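Local coordinates for luciferase-like monooxygenase (Streptomyces bottropensis, PDB 7BIP), which probably acts as a monooxygenase in the biosynthesis of the aromatic polyketide rishirilide, adding oxygen to its substrate, at residues 56-61 and 90-95; 80-85 and 114-119; 136-141 and 167-172. All blocks are in the same frame, centred on the assembly; numbering follows the deposited sequence.

All three contacts belong to the TIM-barrel fold of the luciferase-like family. Contact 1 pairs helix 57-67 with helix 85-98; contact 2 joins the loop between strand 72-78 and helix 85-98 to helix 113-119; contact 3 sets helix 126-142 against the loop leading into strand 171-175 and the strand's first residues. Contacts 1 and 2 alternate along the chain, and contact 3 follows both. Their centres lie about 14 Å (1 and 3), 17 Å (1 and 2) and 21 Å (2 and 3) apart. Contact 3 touches both others, through L92 against W141 and P85 against A136, V137 and L140. Contacts 1 and 2 also take part in the dimer interface, which contact 3 does not reach.

Contact 1. Residues 56-61 and 90-95; sequences DPVTFL and GKLAML
V58 and L92 meet methyl to methyl between two neighbouring outer helices of the TIM barrel: helix 57-67, which follows strand 39-42, and helix 85-98, which follows strand 72-78. The helical segments run nearly parallel, at 13°, their axes 10.4 Å apart. V58 CG2 comes to 3.5 Å from L92 CD2, the two side chains crossing at about a right angle. The other V58 methyl, CG1, faces L95 CD2 more loosely. One turn on, L61 offers its CB to that same L95 methyl, at 4.0 Å, so CD2 sits between V58 and L61 while L95 CD1 lies against the backbone carbonyl of L61. L95 gets there with CG anti to its backbone N (chi1 173°).

The N-terminal end of the contact is polar. K91 lays its CD over V58, 3.9 Å from V58 CG2, and its chain, bent at chi3 (69°), carries the ammonium on to D56. There K91 NZ makes a salt bridge with D56 OD1 at 3.0 Å, and OD1 receives it on its syn lone pair, on the side of the other carboxylate oxygen. The acid and the lysine approach from opposite directions.

D56 is in turn positioned by its own helix start. It is the N-cap, and its OD2 accepts a weak bond from the T59 backbone N. Farther out, L92 and L95 lean on strand 103-107 and L61 on T42 of strand 39-42. The second subunit also closes in: its K91 lies close to this one, a like-charge approach that the carboxylates of D56 probably offset, and its T59 packs on V58. The hydroxyl of T59 completes the grip on the acid: OG1 donates to D56 OD2 over 2.6 Å, arriving on the anti side, out of the carboxylate plane.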
loop_
_atom_site.group_PDB
_atom_site.type_symbol
_atom_site.label_atom_id
_atom_site.label_comp_id
_atom_site.label_asym_id
_atom_site.label_seq_id
_atom_site.Cartn_x
_atom_site.Cartn_y
_atom_site.Cartn_z
ATOM N N ASP A 56 -0.240 3.658 6.959
ATOM C CA ASP A 56 -0.902 2.754 6.015
ATOM C C ASP A 56 -0.312 1.356 6.180
ATOM O O ASP A 56 0.695 1.013 5.550
ATOM C CB ASP A 56 -0.739 3.242 4.575
ATOM C CG ASP A 56 -1.686 2.569 3.620
ATOM O OD1 ASP A 56 -2.875 2.943 3.589
ATOM O OD2 ASP A 56 -1.239 1.673 2.888
ATOM N N PRO A 57 -0.920 0.524 7.033
ATOM C CA PRO A 57 -0.366 -0.820 7.265
ATOM C C PRO A 57 -0.306 -1.666 6.011
ATOM O O PRO A 57 0.601 -2.498 5.885
ATOM C CB PRO A 57 -1.330 -1.422 8.302
ATOM C CG PRO A 57 -2.592 -0.614 8.152
ATOM C CD PRO A 57 -2.110 0.771 7.860
ATOM N N VAL A 58 -1.245 -1.480 5.080
ATOM C CA VAL A 58 -1.239 -2.283 3.861
ATOM C C VAL A 58 0.060 -2.081 3.086
ATOM O O VAL A 58 0.571 -3.018 2.466
ATOM C CB VAL A 58 -2.477 -1.948 3.005
ATOM C CG1 VAL A 58 -2.365 -2.546 1.594
ATOM C CG2 VAL A 58 -3.723 -2.438 3.705
ATOM N N THR A 59 0.609 -0.851 3.090
ATOM C CA THR A 59 1.838 -0.588 2.338
ATOM C C THR A 59 3.005 -1.381 2.910
ATOM O O THR A 59 3.768 -2.007 2.160
ATOM C CB THR A 59 2.158 0.916 2.343
ATOM O OG1 THR A 59 1.108 1.626 1.674
ATOM C CG2 THR A 59 3.479 1.206 1.617
ATOM N N PHE A 60 3.133 -1.408 4.243
ATOM C CA PHE A 60 4.165 -2.249 4.840
ATOM C C PHE A 60 3.885 -3.729 4.601
ATOM O O PHE A 60 4.796 -4.503 4.273
ATOM C CB PHE A 60 4.288 -1.991 6.342
ATOM C CG PHE A 60 5.220 -2.956 7.010
ATOM C CD1 PHE A 60 6.589 -2.766 6.913
ATOM C CD2 PHE A 60 4.740 -4.080 7.667
ATOM C CE1 PHE A 60 7.485 -3.665 7.484
ATOM C CE2 PHE A 60 5.625 -4.992 8.251
ATOM C CZ PHE A 60 7.003 -4.778 8.158
ATOM N N LEU A 61 2.640 -4.160 4.818
ATOM C CA LEU A 61 2.361 -5.592 4.727
ATOM C C LEU A 61 2.515 -6.127 3.299
ATOM O O LEU A 61 2.810 -7.309 3.122
ATOM C CB LEU A 61 0.966 -5.894 5.273
ATOM C CG LEU A 61 0.806 -5.658 6.778
ATOM C CD1 LEU A 61 -0.667 -5.727 7.152
ATOM C CD2 LEU A 61 1.655 -6.641 7.607
ATOM N N GLY A 90 -10.420 -2.338 -2.080
ATOM C CA GLY A 90 -9.553 -2.558 -3.228
ATOM C C GLY A 90 -8.115 -2.854 -2.841
ATOM O O GLY A 90 -7.522 -3.812 -3.343
ATOM N N LYS A 91 -7.528 -2.034 -1.949
ATOM C CA LYS A 91 -6.120 -2.273 -1.613
ATOM C C LYS A 91 -5.955 -3.574 -0.847
ATOM O O LYS A 91 -4.958 -4.283 -1.041
ATOM C CB LYS A 91 -5.521 -1.096 -0.827
ATOM C CG LYS A 91 -6.009 -0.935 0.608
ATOM C CD LYS A 91 -5.238 0.189 1.321
ATOM C CE LYS A 91 -5.578 1.548 0.751
ATOM N NZ LYS A 91 -5.103 2.634 1.665
ATOM N N LEU A 92 -6.931 -3.937 -0.016
ATOM C CA LEU A 92 -6.815 -5.197 0.714
ATOM C C LEU A 92 -6.981 -6.392 -0.219
ATOM O O LEU A 92 -6.337 -7.428 -0.024
ATOM C CB LEU A 92 -7.843 -5.254 1.839
ATOM C CG LEU A 92 -7.563 -4.330 3.032
ATOM C CD1 LEU A 92 -8.820 -4.249 3.876
ATOM C CD2 LEU A 92 -6.350 -4.804 3.861
ATOM N N ALA A 93 -7.838 -6.270 -1.241
ATOM C CA ALA A 93 -7.944 -7.338 -2.231
ATOM C C ALA A 93 -6.642 -7.498 -3.022
ATOM O O ALA A 93 -6.210 -8.628 -3.298
ATOM C CB ALA A 93 -9.140 -7.090 -3.164
ATOM N N MET A 94 -5.982 -6.384 -3.373
ATOM C CA MET A 94 -4.669 -6.499 -4.008
ATOM C C MET A 94 -3.694 -7.245 -3.106
ATOM O O MET A 94 -2.966 -8.143 -3.551
ATOM C CB MET A 94 -4.114 -5.117 -4.349
ATOM C CG MET A 94 -4.866 -4.349 -5.437
ATOM S SD MET A 94 -4.085 -2.726 -5.650
ATOM C CE MET A 94 -2.559 -3.134 -6.506
ATOM N N LEU A 95 -3.667 -6.878 -1.830
ATOM C CA LEU A 95 -2.732 -7.505 -0.899
ATOM C C LEU A 95 -3.031 -8.990 -0.723
ATOM O O LEU A 95 -2.103 -9.805 -0.647
ATOM C CB LEU A 95 -2.788 -6.772 0.445
ATOM C CG LEU A 95 -1.983 -7.405 1.574
ATOM C CD1 LEU A 95 -0.516 -7.552 1.146
ATOM C CD2 LEU A 95 -2.109 -6.518 2.811
#

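Contact 2. Residues 80-85 and 114-119; sequences PVFTHP and DEFTAF
F82, in the loop before helix 85-98, pushes its ring among E115, F116 and F119 of helix 113-119. It starts at CB, which sits over the centre of the F119 ring. CG is next, 3.9 Å from F119 CD2, and CD1 lies against both F119 CD2 and F119 CB. The F82 and F119 rings form an offset stack, centroids 4.8 Å apart and planes tilted by 19°. Farther out, CE1 comes to 3.8 Å from the backbone O of E115, while on the other branch CE2 meets E115 CB at 3.7 Å. At the tip, F82 CZ points at the face of F116, over its centre; the F82 and F116 rings make an edge-to-face (T-shaped) pair with planes at 70° and centroids 5.4 Å apart.

The face of F82 turned from F119 is covered by V81 CG1, 3.5 Å above the ring plane, and V81 CG2 also reaches F116 CE1. Both phenylalanines of the helix thus engage one ring: F119 stacks on a face of F82, and F116 presents its own face to the F82 edge. From its side chain E115 adds CB and OE1, which stands 3.9 Å from F82 CE2, with carboxylate and ring planes nearly perpendicular. Beyond, Y46 makes an edge-to-face pair with F119, as does H84 of the second subunit, so the cluster runs into the dimer interface.

No hydrogen bond crosses between the two segments. Their join therefore rests on aromatic and aliphatic surfaces, with ring tilt and shape setting the fit, and the OE2 end of the E115 carboxylate is spent on H45 and the backbone N of Y46.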
loop_
_atom_site.group_PDB
_atom_site.type_symbol
_atom_site.label_atom_id
_atom_site.label_comp_id
_atom_site.label_asym_id
_atom_site.label_seq_id
_atom_site.Cartn_x
_atom_site.Cartn_y
_atom_site.Cartn_z
ATOM N N PRO A 80 -11.389 2.063 9.428
ATOM C CA PRO A 80 -12.351 2.424 8.375
ATOM C C PRO A 80 -12.851 3.854 8.469
ATOM O O PRO A 80 -13.229 4.423 7.434
ATOM C CB PRO A 80 -13.490 1.407 8.564
ATOM C CG PRO A 80 -13.234 0.732 9.866
ATOM C CD PRO A 80 -11.779 0.837 10.145
ATOM N N VAL A 81 -12.819 4.470 9.659
ATOM C CA VAL A 81 -13.325 5.833 9.815
ATOM C C VAL A 81 -12.557 6.826 8.948
ATOM O O VAL A 81 -13.101 7.872 8.566
ATOM C CB VAL A 81 -13.312 6.236 11.309
ATOM C CG1 VAL A 81 -11.888 6.367 11.856
ATOM C CG2 VAL A 81 -14.097 7.518 11.539
ATOM N N PHE A 82 -11.304 6.524 8.598
ATOM C CA PHE A 82 -10.458 7.506 7.929
ATOM C C PHE A 82 -10.220 7.181 6.468
ATOM O O PHE A 82 -9.341 7.779 5.842
ATOM C CB PHE A 82 -9.111 7.640 8.642
ATOM C CG PHE A 82 -9.224 8.214 10.012
ATOM C CD1 PHE A 82 -10.137 9.219 10.276
ATOM C CD2 PHE A 82 -8.436 7.732 11.043
ATOM C CE1 PHE A 82 -10.256 9.743 11.554
ATOM C CE2 PHE A 82 -8.544 8.257 12.317
ATOM C CZ PHE A 82 -9.464 9.254 12.572
ATOM N N THR A 83 -10.962 6.242 5.908
ATOM C CA THR A 83 -10.772 5.936 4.512
ATOM C C THR A 83 -12.145 5.790 3.874
ATOM O O THR A 83 -13.181 6.003 4.513
ATOM C CB THR A 83 -9.881 4.700 4.350
ATOM O OG1 THR A 83 -9.590 4.481 2.962
ATOM C CG2 THR A 83 -10.545 3.461 4.952
ATOM N N HIS A 84 -12.143 5.482 2.600
ATOM C CA HIS A 84 -13.337 5.165 1.841
ATOM C C HIS A 84 -13.404 3.661 1.619
ATOM O O HIS A 84 -12.391 3.048 1.263
ATOM C CB HIS A 84 -13.290 5.879 0.491
ATOM C CG HIS A 84 -14.598 5.907 -0.231
ATOM N ND1 HIS A 84 -15.201 4.772 -0.728
ATOM C CD2 HIS A 84 -15.404 6.943 -0.567
ATOM C CE1 HIS A 84 -16.336 5.104 -1.316
ATOM N NE2 HIS A 84 -16.476 6.414 -1.245
ATOM N N PRO A 85 -14.564 3.025 1.813
ATOM C CA PRO A 85 -14.610 1.554 1.682
ATOM C C PRO A 85 -14.202 1.044 0.312
ATOM O O PRO A 85 -13.687 -0.076 0.220
ATOM C CB PRO A 85 -16.074 1.207 1.989
ATOM C CG PRO A 85 -16.815 2.492 1.890
ATOM C CD PRO A 85 -15.856 3.583 2.243
ATOM N N ASP A 114 -6.103 13.947 17.757
ATOM C CA ASP A 114 -5.531 14.651 16.613
ATOM C C ASP A 114 -5.841 13.956 15.293
ATOM O O ASP A 114 -5.916 14.618 14.251
ATOM C CB ASP A 114 -4.020 14.801 16.777
ATOM C CG ASP A 114 -3.653 15.746 17.900
ATOM O OD1 ASP A 114 -2.462 15.805 18.266
ATOM O OD2 ASP A 114 -4.560 16.425 18.423
ATOM N N GLU A 115 -5.986 12.626 15.296
ATOM C CA GLU A 115 -6.380 11.944 14.066
ATOM C C GLU A 115 -7.767 12.382 13.625
ATOM O O GLU A 115 -7.979 12.707 12.452
ATOM C CB GLU A 115 -6.314 10.424 14.240
ATOM C CG GLU A 115 -4.897 9.900 14.459
ATOM C CD GLU A 115 -4.834 8.413 14.777
ATOM O OE1 GLU A 115 -5.883 7.816 15.118
ATOM O OE2 GLU A 115 -3.716 7.851 14.717
ATOM N N PHE A 116 -8.731 12.422 14.555
ATOM C CA PHE A 116 -10.077 12.874 14.207
ATOM C C PHE A 116 -10.072 14.325 13.737
ATOM O O PHE A 116 -10.746 14.677 12.756
ATOM C CB PHE A 116 -11.017 12.725 15.412
ATOM C CG PHE A 116 -11.500 11.314 15.640
ATOM C CD1 PHE A 116 -12.618 10.833 14.972
ATOM C CD2 PHE A 116 -10.845 10.477 16.544
ATOM C CE1 PHE A 116 -13.067 9.532 15.186
ATOM C CE2 PHE A 116 -11.291 9.186 16.767
ATOM C CZ PHE A 116 -12.403 8.713 16.091
ATOM N N THR A 117 -9.337 15.189 14.440
ATOM C CA THR A 117 -9.351 16.606 14.097
ATOM C C THR A 117 -8.767 16.837 12.712
ATOM O O THR A 117 -9.324 17.600 11.909
ATOM C CB THR A 117 -8.573 17.411 15.136
ATOM O OG1 THR A 117 -9.163 17.234 16.428
ATOM C CG2 THR A 117 -8.609 18.884 14.769
ATOM N N ALA A 118 -7.652 16.173 12.408
ATOM C CA ALA A 118 -6.970 16.416 11.141
ATOM C C ALA A 118 -7.797 15.939 9.957
ATOM O O ALA A 118 -7.809 16.582 8.901
ATOM C CB ALA A 118 -5.600 15.740 11.144
ATOM N N PHE A 119 -8.495 14.816 10.104
ATOM C CA PHE A 119 -9.342 14.331 9.023
ATOM C C PHE A 119 -10.724 14.970 9.041
ATOM O O PHE A 119 -11.538 14.674 8.160
ATOM C CB PHE A 119 -9.446 12.804 9.082
ATOM C CG PHE A 119 -8.228 12.095 8.558
ATOM C CD1 PHE A 119 -8.030 11.955 7.199
ATOM C CD2 PHE A 119 -7.283 11.554 9.429
ATOM C CE1 PHE A 119 -6.914 11.295 6.705
ATOM C CE2 PHE A 119 -6.161 10.883 8.942
ATOM C CZ PHE A 119 -5.978 10.760 7.576
#

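Contact 3. Residues 136-141 and 167-172; sequences AVRRLW and RPHPRI
W141 and H169 lie against each other where helix 126-142 of the TIM barrel meets the residues leading into the next barrel strand, 171-175. Helices 113-119 and 126-142 and hairpin 146-158 connect that strand to its parallel neighbour 103-107. The W141 and H169 side chains cross at about a right angle, ring planes 35° apart, neither stacked nor edge-to-face. W141 CE3 touches H169 CB at 3.5 Å. P170 CD lies over one face of the indole in a CH-pi contact, 4.2 Å from the centroid of the six-membered ring, V137 CG1 over the opposite face. I172 CG1 arrives at the indole edge, and W141 NE1 is held by A89 O.

With CG between backbone N and carbonyl carbon (chi1 51°), the H169 imidazole lies beside W141 CE3 and its ND1 donates to P170 O over 2.8 Å in a nearly straight bond fixing the ring's rotation. With an alanine at H169 a gap would probably open beside W141, P170 O losing its donor and the R138-bound water its imidazole. R138 lays its CG 3.7 Å from H169 NE2, its guanidinium salt-bridged to E135. One water, in the imidazole plane, links R138 NH1 (3.0 Å) with H169 NE2 (2.7 Å).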
loop_
_atom_site.group_PDB
_atom_site.type_symbol
_atom_site.label_atom_id
_atom_site.label_comp_id
_atom_site.label_asym_id
_atom_site.label_seq_id
_atom_site.Cartn_x
_atom_site.Cartn_y
_atom_site.Cartn_z
ATOM N N ALA A 136 -19.539 -2.383 4.439
ATOM C CA ALA A 136 -19.389 -2.030 3.031
ATOM C C ALA A 136 -18.210 -2.766 2.407
ATOM O O ALA A 136 -18.312 -3.262 1.278
ATOM C CB ALA A 136 -19.228 -0.518 2.874
ATOM N N VAL A 137 -17.087 -2.856 3.131
ATOM C CA VAL A 137 -15.932 -3.589 2.616
ATOM C C VAL A 137 -16.273 -5.064 2.442
ATOM O O VAL A 137 -15.971 -5.672 1.407
ATOM C CB VAL A 137 -14.717 -3.400 3.543
ATOM C CG1 VAL A 137 -13.613 -4.419 3.199
ATOM C CG2 VAL A 137 -14.184 -1.955 3.426
ATOM N N ARG A 138 -16.907 -5.665 3.456
ATOM C CA ARG A 138 -17.311 -7.062 3.345
ATOM C C ARG A 138 -18.187 -7.286 2.121
ATOM O O ARG A 138 -17.996 -8.267 1.387
ATOM C CB ARG A 138 -18.044 -7.516 4.609
ATOM C CG ARG A 138 -18.408 -9.002 4.590
ATOM C CD ARG A 138 -19.494 -9.365 5.632
ATOM N NE ARG A 138 -20.821 -8.870 5.259
ATOM C CZ ARG A 138 -21.579 -9.394 4.296
ATOM N NH1 ARG A 138 -21.161 -10.454 3.612
ATOM N NH2 ARG A 138 -22.760 -8.862 4.014
ATOM N N ARG A 139 -19.141 -6.380 1.875
ATOM C CA ARG A 139 -20.021 -6.528 0.722
ATOM C C ARG A 139 -19.260 -6.383 -0.584
ATOM O O ARG A 139 -19.528 -7.121 -1.538
ATOM C CB ARG A 139 -21.157 -5.508 0.780
ATOM C CG ARG A 139 -22.190 -5.899 1.766
ATOM C CD ARG A 139 -23.514 -5.236 1.500
ATOM N NE ARG A 139 -24.255 -5.280 2.738
ATOM C CZ ARG A 139 -25.417 -4.688 2.952
ATOM N NH1 ARG A 139 -26.012 -3.994 1.982
ATOM N NH2 ARG A 139 -25.974 -4.806 4.152
ATOM N N LEU A 140 -18.341 -5.405 -0.662
ATOM C CA LEU A 140 -17.540 -5.243 -1.873
ATOM C C LEU A 140 -16.720 -6.491 -2.171
ATOM O O LEU A 140 -16.484 -6.813 -3.342
ATOM C CB LEU A 140 -16.635 -4.016 -1.745
ATOM C CG LEU A 140 -17.409 -2.689 -1.869
ATOM C CD1 LEU A 140 -16.595 -1.531 -1.306
ATOM C CD2 LEU A 140 -17.793 -2.428 -3.326
ATOM N N TRP A 141 -16.289 -7.217 -1.134
ATOM C CA TRP A 141 -15.552 -8.455 -1.356
ATOM C C TRP A 141 -16.471 -9.617 -1.716
ATOM O O TRP A 141 -16.125 -10.443 -2.570
ATOM C CB TRP A 141 -14.778 -8.845 -0.101
ATOM C CG TRP A 141 -13.586 -8.025 0.257
ATOM C CD1 TRP A 141 -12.817 -7.247 -0.563
ATOM C CD2 TRP A 141 -13.004 -7.951 1.557
ATOM N NE1 TRP A 141 -11.793 -6.676 0.165
ATOM C CE2 TRP A 141 -11.884 -7.099 1.467
ATOM C CE3 TRP A 141 -13.333 -8.509 2.796
ATOM C CZ2 TRP A 141 -11.080 -6.805 2.565
ATOM C CZ3 TRP A 141 -12.528 -8.221 3.893
ATOM C CH2 TRP A 141 -11.423 -7.372 3.771
ATOM N N ARG A 167 -11.750 -17.122 -0.129
ATOM C CA ARG A 167 -13.181 -17.248 -0.340
ATOM C C ARG A 167 -13.892 -17.470 0.989
ATOM O O ARG A 167 -13.537 -18.399 1.725
ATOM C CB ARG A 167 -13.475 -18.408 -1.288
ATOM C CG ARG A 167 -12.872 -18.200 -2.663
ATOM C CD ARG A 167 -13.071 -19.434 -3.516
ATOM N NE ARG A 167 -12.209 -19.449 -4.692
ATOM C CZ ARG A 167 -11.944 -20.557 -5.379
ATOM N NH1 ARG A 167 -12.479 -21.712 -4.996
ATOM N NH2 ARG A 167 -11.155 -20.508 -6.441
ATOM N N PRO A 168 -14.891 -16.646 1.335
ATOM C CA PRO A 168 -15.425 -15.573 0.488
ATOM C C PRO A 168 -14.547 -14.328 0.412
ATOM O O PRO A 168 -14.723 -13.510 -0.481
ATOM C CB PRO A 168 -16.766 -15.237 1.160
ATOM C CG PRO A 168 -16.563 -15.605 2.599
ATOM C CD PRO A 168 -15.647 -16.800 2.594
ATOM N N HIS A 169 -13.599 -14.218 1.340
ATOM C CA HIS A 169 -12.743 -13.050 1.503
ATOM C C HIS A 169 -11.818 -13.323 2.682
ATOM O O HIS A 169 -11.997 -14.332 3.378
ATOM C CB HIS A 169 -13.582 -11.779 1.712
ATOM C CG HIS A 169 -14.624 -11.894 2.780
ATOM N ND1 HIS A 169 -14.313 -11.945 4.119
ATOM C CD2 HIS A 169 -15.977 -11.943 2.706
ATOM C CE1 HIS A 169 -15.426 -12.044 4.827
ATOM N NE2 HIS A 169 -16.450 -12.036 3.992
ATOM N N PRO A 170 -10.800 -12.495 2.915
ATOM C CA PRO A 170 -9.980 -12.669 4.117
ATOM C C PRO A 170 -10.826 -12.649 5.385
ATOM O O PRO A 170 -11.883 -12.012 5.449
ATOM C CB PRO A 170 -9.029 -11.472 4.066
ATOM C CG PRO A 170 -8.925 -11.149 2.626
ATOM C CD PRO A 170 -10.307 -11.378 2.085
ATOM N N ARG A 171 -10.348 -13.372 6.397
ATOM C CA ARG A 171 -10.959 -13.326 7.721
ATOM C C ARG A 171 -11.103 -11.879 8.173
ATOM O O ARG A 171 -10.193 -11.071 7.992
ATOM C CB ARG A 171 -10.098 -14.097 8.724
ATOM C CG ARG A 171 -10.783 -14.347 10.075
ATOM C CD ARG A 171 -9.812 -14.968 11.082
ATOM N NE ARG A 171 -9.239 -16.217 10.592
ATOM C CZ ARG A 171 -9.804 -17.409 10.745
ATOM N NH1 ARG A 171 -10.968 -17.513 11.374
ATOM N NH2 ARG A 171 -9.206 -18.495 10.265
ATOM N N ILE A 172 -12.255 -11.554 8.761
ATOM C CA ILE A 172 -12.514 -10.224 9.304
ATOM C C ILE A 172 -12.483 -10.320 10.825
ATOM O O ILE A 172 -13.191 -11.143 11.413
ATOM C CB ILE A 172 -13.868 -9.668 8.821
ATOM C CG1 ILE A 172 -13.846 -9.389 7.314
ATOM C CG2 ILE A 172 -14.237 -8.377 9.572
ATOM C CD1 ILE A 172 -15.226 -8.987 6.761
HETATM O O HOH W 1 -19.102 -12.480 4.346
#